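PDB 5H9D: farnesyl pyrophosphate synthetase from Staphylococcus aureus, which probably catalyses the magnesium-dependent condensation of isopentenyl units with an allylic diphosphate to build the long isoprenoid chain of heptaprenyl diphosphate. Local coordinates for residues K281-S284 with S285-S289; L308-T311 with K312-S316; G110-L113 with L114-L118. All blocks are in the same frame, centred on the assembly; numbering follows the deposited sequence.

Contact 1 of 3, residues K281-S284 with S285-S289; sequences KAVS and SKYLS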
loop_
_atom_site.group_PDB
_atom_site.type_symbol
_atom_site.label_atom_id
_atom_site.label_comp_id
_atom_site.label_asym_id
_atom_site.label_seq_id
_atom_site.Cartn_x
_atom_site.Cartn_y
_atom_site.Cartn_z
ATOM N N LYS A 281 6.404 -26.168 -4.302
ATOM C CA LYS A 281 6.837 -25.787 -5.635
ATOM C C LYS A 281 5.815 -26.271 -6.656
ATOM O O LYS A 281 5.562 -25.601 -7.655
ATOM C CB LYS A 281 8.157 -26.454 -5.972
ATOM C CG LYS A 281 9.413 -25.850 -5.397
ATOM C CD LYS A 281 10.568 -26.624 -6.046
ATOM C CE LYS A 281 11.939 -26.352 -5.452
ATOM N NZ LYS A 281 12.827 -27.513 -5.797
ATOM N N ALA A 282 5.248 -27.445 -6.397
ATOM C CA ALA A 282 4.265 -28.058 -7.296
ATOM C C ALA A 282 2.985 -27.246 -7.451
ATOM O O ALA A 282 2.379 -27.176 -8.533
ATOM C CB ALA A 282 3.923 -29.439 -6.810
ATOM N N VAL A 283 2.559 -26.652 -6.349
ATOM C CA VAL A 283 1.360 -25.843 -6.352
ATOM C C VAL A 283 1.640 -24.581 -7.173
ATOM O O VAL A 283 0.760 -24.024 -7.841
ATOM C CB VAL A 283 0.992 -25.421 -4.940
ATOM C CG1 VAL A 283 -0.099 -24.421 -5.030
ATOM C CG2 VAL A 283 0.602 -26.626 -4.077
ATOM N N SER A 284 2.874 -24.112 -7.089
ATOM C CA SER A 284 3.268 -22.943 -7.828
ATOM C C SER A 284 3.073 -23.329 -9.278
ATOM O O SER A 284 2.411 -22.625 -10.045
ATOM C CB SER A 284 4.740 -22.632 -7.547
ATOM O OG SER A 284 5.240 -21.581 -8.360
ATOM N N SER A 285 3.640 -24.478 -9.638
ATOM C CA SER A 285 3.559 -24.987 -11.002
ATOM C C SER A 285 2.176 -25.207 -11.552
ATOM O O SER A 285 1.901 -24.820 -12.688
ATOM C CB SER A 285 4.352 -26.257 -11.135
ATOM O OG SER A 285 5.656 -25.911 -11.542
ATOM N N LYS A 286 1.304 -25.835 -10.781
ATOM C CA LYS A 286 -0.030 -26.028 -11.279
ATOM C C LYS A 286 -0.622 -24.638 -11.569
ATOM O O LYS A 286 -1.303 -24.427 -12.595
ATOM C CB LYS A 286 -0.872 -26.774 -10.251
ATOM C CG LYS A 286 -2.288 -26.952 -10.701
ATOM C CD LYS A 286 -3.047 -27.856 -9.788
ATOM C CE LYS A 286 -2.503 -29.262 -9.835
ATOM N NZ LYS A 286 -3.469 -30.136 -9.151
ATOM N N TYR A 287 -0.341 -23.686 -10.669
ATOM C CA TYR A 287 -0.828 -22.300 -10.807
ATOM C C TYR A 287 -0.335 -21.649 -12.076
ATOM O O TYR A 287 -1.099 -20.952 -12.740
ATOM C CB TYR A 287 -0.430 -21.437 -9.594
ATOM C CG TYR A 287 -1.547 -21.301 -8.581
ATOM C CD1 TYR A 287 -2.816 -20.835 -8.973
ATOM C CD2 TYR A 287 -1.355 -21.655 -7.234
ATOM C CE1 TYR A 287 -3.871 -20.726 -8.058
ATOM C CE2 TYR A 287 -2.416 -21.546 -6.286
ATOM C CZ TYR A 287 -3.668 -21.080 -6.715
ATOM O OH TYR A 287 -4.712 -20.949 -5.821
ATOM N N LEU A 288 0.937 -21.879 -12.405
ATOM C CA LEU A 288 1.536 -21.342 -13.617
ATOM C C LEU A 288 0.902 -21.909 -14.907
ATOM O O LEU A 288 0.746 -21.195 -15.885
ATOM C CB LEU A 288 3.039 -21.605 -13.591
ATOM C CG LEU A 288 3.912 -20.526 -12.923
ATOM C CD1 LEU A 288 5.370 -20.948 -12.948
ATOM C CD2 LEU A 288 3.743 -19.189 -13.658
ATOM N N SER A 289 0.545 -23.197 -14.902
ATOM C CA SER A 289 -0.103 -23.821 -16.051
ATOM C C SER A 289 -1.476 -23.187 -16.198
ATOM O O SER A 289 -1.898 -22.844 -17.289
ATOM C CB SER A 289 -0.284 -25.317 -15.831
ATOM O OG SER A 289 0.952 -25.937 -15.573
#

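Contact 2 of 3, residues L308-T311 with K312-S316; sequences LSLT and KKMGS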
loop_
_atom_site.group_PDB
_atom_site.type_symbol
_atom_site.label_atom_id
_atom_site.label_comp_id
_atom_site.label_asym_id
_atom_site.label_seq_id
_atom_site.Cartn_x
_atom_site.Cartn_y
_atom_site.Cartn_z
ATOM N N LEU A 308 4.036 -15.094 -22.652
ATOM C CA LEU A 308 4.396 -16.515 -22.531
ATOM C C LEU A 308 5.819 -16.647 -21.992
ATOM O O LEU A 308 6.089 -17.429 -21.082
ATOM C CB LEU A 308 4.304 -17.233 -23.885
ATOM C CG LEU A 308 2.929 -17.740 -24.340
ATOM C CD1 LEU A 308 2.864 -17.738 -25.866
ATOM C CD2 LEU A 308 2.678 -19.119 -23.809
ATOM N N SER A 309 6.725 -15.870 -22.570
ATOM C CA SER A 309 8.116 -15.852 -22.143
ATOM C C SER A 309 8.251 -15.380 -20.684
ATOM O O SER A 309 8.886 -16.035 -19.866
ATOM C CB SER A 309 8.905 -14.922 -23.056
ATOM O OG SER A 309 10.245 -14.827 -22.625
ATOM N N LEU A 310 7.659 -14.233 -20.367
ATOM C CA LEU A 310 7.724 -13.699 -19.017
ATOM C C LEU A 310 7.048 -14.640 -18.012
ATOM O O LEU A 310 7.546 -14.843 -16.917
ATOM C CB LEU A 310 7.077 -12.308 -18.955
ATOM C CG LEU A 310 6.986 -11.651 -17.559
ATOM C CD1 LEU A 310 8.393 -11.397 -17.000
ATOM C CD2 LEU A 310 6.213 -10.333 -17.639
ATOM N N THR A 311 5.912 -15.212 -18.375
ATOM C CA THR A 311 5.233 -16.127 -17.467
ATOM C C THR A 311 6.046 -17.409 -17.242
ATOM O O THR A 311 5.797 -18.151 -16.282
ATOM C CB THR A 311 3.864 -16.538 -18.017
ATOM O OG1 THR A 311 3.077 -15.368 -18.213
ATOM C CG2 THR A 311 3.145 -17.485 -17.060
ATOM N N LYS A 312 7.008 -17.675 -18.128
ATOM C CA LYS A 312 7.801 -18.885 -18.005
ATOM C C LYS A 312 9.066 -18.734 -17.213
ATOM O O LYS A 312 9.668 -19.731 -16.816
ATOM C CB LYS A 312 8.109 -19.472 -19.362
ATOM C CG LYS A 312 6.944 -20.249 -19.940
ATOM C CD LYS A 312 7.431 -21.017 -21.143
ATOM C CE LYS A 312 6.327 -21.483 -22.036
ATOM N NZ LYS A 312 6.989 -22.157 -23.181
ATOM N N LYS A 313 9.483 -17.493 -16.997
ATOM C CA LYS A 313 10.654 -17.244 -16.176
ATOM C C LYS A 313 10.065 -17.175 -14.759
ATOM O O LYS A 313 10.515 -17.890 -13.850
ATOM C CB LYS A 313 11.348 -15.928 -16.565
ATOM C CG LYS A 313 11.909 -15.937 -17.982
ATOM C CD LYS A 313 13.032 -14.921 -18.204
ATOM C CE LYS A 313 13.712 -15.157 -19.575
ATOM N NZ LYS A 313 15.005 -14.410 -19.794
ATOM N N MET A 314 9.026 -16.351 -14.594
ATOM C CA MET A 314 8.348 -16.196 -13.306
ATOM C C MET A 314 8.410 -17.462 -12.459
ATOM O O MET A 314 8.710 -17.402 -11.266
ATOM C CB MET A 314 6.867 -15.833 -13.502
ATOM C CG MET A 314 6.584 -14.369 -13.750
ATOM S SD MET A 314 7.147 -13.305 -12.434
ATOM C CE MET A 314 8.683 -12.721 -13.155
ATOM N N GLY A 315 8.117 -18.600 -13.084
ATOM C CA GLY A 315 8.117 -19.858 -12.366
ATOM C C GLY A 315 9.449 -20.557 -12.321
ATOM O O GLY A 315 9.831 -21.108 -11.293
ATOM N N SER A 316 10.152 -20.564 -13.444
ATOM C CA SER A 316 11.467 -21.191 -13.495
ATOM C C SER A 316 12.484 -20.165 -12.988
ATOM O O SER A 316 13.493 -19.883 -13.647
ATOM C CB SER A 316 11.806 -21.600 -14.924
ATOM O OG SER A 316 13.128 -22.088 -14.987
#

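Contact 3 of 3, residues G110-L113 with L114-L118; sequences GNFL and LALGL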
loop_
_atom_site.group_PDB
_atom_site.type_symbol
_atom_site.label_atom_id
_atom_site.label_comp_id
_atom_site.label_asym_id
_atom_site.label_seq_id
_atom_site.Cartn_x
_atom_site.Cartn_y
_atom_site.Cartn_z
ATOM N N GLY A 110 6.361 6.749 2.776
ATOM C CA GLY A 110 5.310 5.853 2.345
ATOM C C GLY A 110 4.039 6.608 2.000
ATOM O O GLY A 110 3.394 6.289 0.999
ATOM N N ASN A 111 3.661 7.595 2.815
ATOM C CA ASN A 111 2.452 8.379 2.539
ATOM C C ASN A 111 2.650 9.145 1.234
ATOM O O ASN A 111 1.738 9.231 0.375
ATOM C CB ASN A 111 2.170 9.397 3.648
ATOM C CG ASN A 111 1.963 8.764 5.001
ATOM O OD1 ASN A 111 1.475 7.644 5.109
ATOM N ND2 ASN A 111 2.323 9.488 6.044
ATOM N N PHE A 112 3.849 9.711 1.104
ATOM C CA PHE A 112 4.230 10.469 -0.078
ATOM C C PHE A 112 4.032 9.620 -1.344
ATOM O O PHE A 112 3.308 10.005 -2.253
ATOM C CB PHE A 112 5.694 10.903 0.115
ATOM C CG PHE A 112 6.324 11.571 -1.068
ATOM C CD1 PHE A 112 5.950 12.850 -1.446
ATOM C CD2 PHE A 112 7.344 10.931 -1.782
ATOM C CE1 PHE A 112 6.584 13.490 -2.515
ATOM C CE2 PHE A 112 7.975 11.560 -2.842
ATOM C CZ PHE A 112 7.595 12.844 -3.210
ATOM N N LEU A 113 4.662 8.452 -1.361
ATOM C CA LEU A 113 4.640 7.521 -2.489
ATOM C C LEU A 113 3.241 7.115 -2.856
ATOM O O LEU A 113 2.897 6.973 -4.029
ATOM C CB LEU A 113 5.503 6.262 -2.170
ATOM C CG LEU A 113 7.016 6.544 -2.087
ATOM C CD1 LEU A 113 7.830 5.341 -1.730
ATOM C CD2 LEU A 113 7.463 7.053 -3.436
ATOM N N LEU A 114 2.430 6.931 -1.831
ATOM C CA LEU A 114 1.054 6.518 -2.006
ATOM C C LEU A 114 0.224 7.659 -2.596
ATOM O O LEU A 114 -0.572 7.435 -3.492
ATOM C CB LEU A 114 0.506 6.136 -0.654
ATOM C CG LEU A 114 -0.555 5.078 -0.584
ATOM C CD1 LEU A 114 0.088 3.743 -0.920
ATOM C CD2 LEU A 114 -1.146 5.093 0.842
ATOM N N ALA A 115 0.413 8.879 -2.092
ATOM C CA ALA A 115 -0.349 10.019 -2.601
ATOM C C ALA A 115 -0.082 10.230 -4.084
ATOM O O ALA A 115 -1.004 10.548 -4.850
ATOM C CB ALA A 115 0.001 11.302 -1.818
ATOM N N LEU A 116 1.187 10.062 -4.476
ATOM C CA LEU A 116 1.595 10.223 -5.866
ATOM C C LEU A 116 0.897 9.158 -6.707
ATOM O O LEU A 116 0.489 9.414 -7.839
ATOM C CB LEU A 116 3.110 10.058 -6.005
ATOM C CG LEU A 116 4.072 11.126 -5.475
ATOM C CD1 LEU A 116 5.540 10.621 -5.627
ATOM C CD2 LEU A 116 3.799 12.456 -6.207
ATOM N N GLY A 117 0.775 7.956 -6.152
ATOM C CA GLY A 117 0.106 6.884 -6.865
ATOM C C GLY A 117 -1.318 7.286 -7.205
ATOM O O GLY A 117 -1.793 7.009 -8.306
ATOM N N LEU A 118 -1.998 7.944 -6.258
ATOM C CA LEU A 118 -3.373 8.417 -6.488
ATOM C C LEU A 118 -3.413 9.520 -7.541
ATOM O O LEU A 118 -4.337 9.582 -8.347
ATOM C CB LEU A 118 -4.009 8.937 -5.203
ATOM C CG LEU A 118 -4.350 7.904 -4.128
ATOM C CD1 LEU A 118 -5.549 8.443 -3.351
ATOM C CD2 LEU A 118 -4.656 6.502 -4.736
#

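Contact 1 of 3, residues K281-S284 with S285-S289
Lys281 O accepts the backbone hydrogen bond from Ser285 N at 3.0 Å, while the lysine side chain leads off along the exposed surface, a fitting place for a long charged chain. Ala282 repeats the pattern one residue on, its O taking the N-H of Lys286 at 2.8 Å; the small methyl faces away from the following turn. Val283 carries the side-chain part of the contact. With CG1 anti to the backbone N (chi1 171°), that methyl is carried alongside the next turn, where it lies 3.8 Å from Tyr287 CD2 and 3.9 Å from Tyr287 CE2. Valine and tyrosine thus run side by side, a branched aliphatic chain bordering one side of an aromatic ring. Val283 O accepts from Tyr287 N, and Ser284 O from Leu288 N at 2.9 Å. The buried Ser284 OG is hydrogen-bonded to Ser204 OG, so a small polar residue suits a closely approached helix face. Val283 and Tyr287 also meet a bound peptide, the tyrosine ring against an aromatic one. On the helix 188-215 side, Val283 packs on Ile207, Ser284 on Ile208, Tyr287 on Met203 and Leu288 on Ser204.

Contact 2 of 3, residues L308-T311 with K312-S316
Met314 lies alongside Leu310 one turn further down helix 302-315, and the two side chains point the same way. Followed outward, Met314 CB comes first, 3.6 Å from Leu310 O and 3.8 Å from Thr311 O, so the side chain starts over the carbonyl ends of the preceding turn. Met314 CG follows at 3.3 Å from Leu310 O. The chain then bends at the CB-CG bond (chi2 -59°) and again about CG-SD, which folds the thioether back and brings Met314 CE to 4.1 Å from Leu310 CD1. Leu310 answers from its own side: its CG is anti to the backbone N, which sends the branched end down the helix toward the methionine. A flexible, unbranched methionine can adapt itself to a leucine in this way. The backbone of this turn mixes two spacings. Met314 N to Leu310 O (3.1 Å, 166°) is a regular four-residue bond, while Lys312 N to Ser309 O (3.0 Å) and Lys313 N to Leu310 O are three-residue steps, often met near the C-terminal end of a helix; Lys313 N also has a weak bond to Ser309 O. Lys312 and Lys313 extend outward, as suits an exposed face. Thr311 OG1 is hydrogen-bonded to Leu307 O, which keeps a buried hydroxyl satisfied within the helix. Leu310 packs on Phe47 and Leu50 of helix 43-51; against helix 276-296, Leu308 meets Leu292 and Ile295, and Thr311 meets Leu288 and Ile295.

Contact 3 of 3, residues G110-L113 with L114-L118
Helix 103-121, a helix of the largely alpha-helical polyprenyl synthase fold that is covered partly by the partner chain, brings Phe112 and Leu116 together one turn apart. Leu116 CD1 stands over one face of the phenyl ring, 4.1 Å from the Phe112 centroid and 23° off the normal, a CH-pi contact shifted toward the rim, where Phe112 CE2 is 3.8 Å from Leu116 CD1. The ring reaches this methyl because Phe112 CG is anti to the backbone N (chi1 174°), which swings the aromatic group toward the following turn. Four regular i to i+4 bonds hold the spacing: Leu114 N to Gly110 O, Ala115 N to Asn111 O at 2.8 Å, Leu116 N to Phe112 O at 3.1 Å and Gly117 N to Leu113 O. Large apolar residues suit the seam: Phe112 touches Leu28 and Ser32 of its own chain and Val102 of the subunit 1 family protein, while Leu116 meets Leu73 and Ile21. Ala115 packs on Ile101 of the partner chain, its small methyl allowing close approach, and the buried Asn111 ND2 donates to Asn105 OD1 there. A helix shared between its own bundle and the subunit interface is consistent with the two-component heptaprenyl diphosphate synthases.

In the fold
From the N terminus, contact 3 comes first, within helix 103-121, followed much later by contact 1 in helix 276-296 and contact 2 in helix 302-315. Each joins successive turns of one helix, so none closes a loop, and the three run in series without nesting or crossing. Contacts 1 and 2 lie on consecutive helices linked by a short connection; their centres are about 12 Å apart, and Leu288 of the former packs against Thr311 of the latter, tying the C-terminal helices together. Contact 3 lies across the chain's centre from both, its centre about 34 Å from that of contact 1, and faces the partner subunit.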